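Local structure of Fe(2+) transporter FeoB (Escherichia coli, 3I8S) at residues L4-I9 / L88-V93. The protein transports ferrous iron across the inner membrane in a GTP-driven uptake system, its cytosolic N-terminal domain, described here, binding guanine nucleotide. Residues are numbered along the deposited sequence; the frame is centred on the assembly and turned at random.
Sequences LTIGLI and LLINVV
G7 and L89 face each other where strands 4-9 and 88-93 come closest, their CA atoms 4.6 Å apart, while the strand axes run parallel within 28°. Four backbone bonds, each with an N-H...O angle of at least 148°, alternate along the pair: G7 N to L88 O, I90 N to G7 O (the shortest, 2.8 Å), I9 N to I90 O and V92 N to I9 O. At the N-terminal end pairing slackens: L88 N reaches T5 O over 3.4 Å, a weak bond, and T5, partly exposed, keeps its side chain clear of the second strand.

The tight part is the apolar face of I6, L8, L88, I90 and V92. I6 divides its branches, CG1 lying 3.7 Å from L88 CD2 and CG2 the same distance from I90 CG1. A chi1 of -171° sets L8 CG opposite its backbone N, bringing CD1 to 3.5 Å from V92 CG2. Trimming I6 to an alanine is likely to strip L88 CD2 and I90 CG1 of these branches, opening a gap on this face. On the reverse face, L89 CD2 packs on the glycine backbone, 3.7 Å from G7 CA.

Helix 16-24 covers L8 and V92, and helix 72-83 packs on I9 and L89. The pair lies mid-sheet in a P-loop GTPase G domain, strand 4-10, parallel to both neighbours, leading into the GTP-binding loop at G10-T17.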
# COMPACT_ATOMS: atom_id res chain seq x y z
N LEU A 4 -18.77 5.48 -2.75
CA LEU A 4 -17.32 5.65 -2.78
C LEU A 4 -16.73 4.39 -2.24
O LEU A 4 -17.06 4.01 -1.11
CB LEU A 4 -16.87 6.85 -1.93
CG LEU A 4 -15.40 7.19 -1.96
CD1 LEU A 4 -14.91 7.74 -3.34
CD2 LEU A 4 -15.09 8.24 -0.84
N THR A 5 -15.89 3.73 -3.04
CA THR A 5 -15.32 2.44 -2.64
C THR A 5 -13.91 2.61 -2.10
O THR A 5 -13.02 3.11 -2.79
CB THR A 5 -15.30 1.47 -3.81
OG1 THR A 5 -16.63 1.33 -4.31
CG2 THR A 5 -14.75 0.09 -3.39
N ILE A 6 -13.73 2.18 -0.86
CA ILE A 6 -12.47 2.24 -0.14
C ILE A 6 -11.97 0.85 0.26
O ILE A 6 -12.72 0.04 0.86
CB ILE A 6 -12.58 3.14 1.09
CG1 ILE A 6 -13.12 4.51 0.73
CG2 ILE A 6 -11.20 3.18 1.79
CD1 ILE A 6 -13.18 5.44 1.86
N GLY A 7 -10.70 0.55 -0.08
CA GLY A 7 -10.03 -0.68 0.34
C GLY A 7 -9.33 -0.41 1.67
O GLY A 7 -8.56 0.58 1.77
N LEU A 8 -9.55 -1.27 2.65
CA LEU A 8 -8.83 -1.19 3.93
C LEU A 8 -7.70 -2.24 3.99
O LEU A 8 -7.90 -3.45 3.81
CB LEU A 8 -9.81 -1.32 5.06
CG LEU A 8 -9.28 -1.06 6.46
CD1 LEU A 8 -8.96 0.46 6.63
CD2 LEU A 8 -10.28 -1.66 7.48
N ILE A 9 -6.48 -1.76 4.13
CA ILE A 9 -5.33 -2.63 3.95
C ILE A 9 -4.27 -2.29 4.99
O ILE A 9 -4.04 -1.11 5.29
CB ILE A 9 -4.70 -2.49 2.55
CG1 ILE A 9 -3.72 -3.69 2.34
CG2 ILE A 9 -4.18 -1.05 2.35
CD1 ILE A 9 -3.25 -3.96 0.91
N LEU A 88 -10.11 4.79 -3.47
CA LEU A 88 -8.96 5.04 -2.63
C LEU A 88 -8.79 3.93 -1.64
O LEU A 88 -9.69 3.10 -1.47
CB LEU A 88 -9.07 6.35 -1.87
CG LEU A 88 -10.11 6.47 -0.80
CD1 LEU A 88 -9.66 7.51 0.24
CD2 LEU A 88 -11.38 6.88 -1.49
N LEU A 89 -7.65 3.97 -0.93
CA LEU A 89 -7.28 2.99 0.07
C LEU A 89 -7.02 3.71 1.38
O LEU A 89 -6.51 4.85 1.39
CB LEU A 89 -5.99 2.29 -0.33
CG LEU A 89 -5.97 1.56 -1.63
CD1 LEU A 89 -4.53 1.02 -1.79
CD2 LEU A 89 -7.03 0.49 -1.56
N ILE A 90 -7.40 3.08 2.49
CA ILE A 90 -6.97 3.51 3.82
C ILE A 90 -6.01 2.45 4.25
O ILE A 90 -6.36 1.25 4.35
CB ILE A 90 -8.13 3.66 4.85
CG1 ILE A 90 -9.05 4.80 4.37
CG2 ILE A 90 -7.55 3.95 6.27
CD1 ILE A 90 -10.31 4.86 5.14
N ASN A 91 -4.78 2.89 4.46
CA ASN A 91 -3.70 2.02 4.86
C ASN A 91 -3.46 2.16 6.34
O ASN A 91 -2.99 3.20 6.78
CB ASN A 91 -2.45 2.36 4.05
CG ASN A 91 -1.21 1.56 4.47
OD1 ASN A 91 -1.26 0.39 4.95
ND2 ASN A 91 -0.08 2.19 4.25
N VAL A 92 -3.84 1.14 7.08
CA VAL A 92 -3.70 1.12 8.56
C VAL A 92 -2.29 0.74 8.93
O VAL A 92 -1.84 -0.34 8.58
CB VAL A 92 -4.74 0.23 9.22
CG1 VAL A 92 -4.63 0.39 10.71
CG2 VAL A 92 -6.14 0.60 8.70
N VAL A 93 -1.58 1.66 9.58
CA VAL A 93 -0.16 1.51 9.87
C VAL A 93 0.07 1.53 11.35
O VAL A 93 -0.34 2.44 12.04
CB VAL A 93 0.68 2.63 9.17
CG1 VAL A 93 2.17 2.67 9.72
CG2 VAL A 93 0.59 2.46 7.64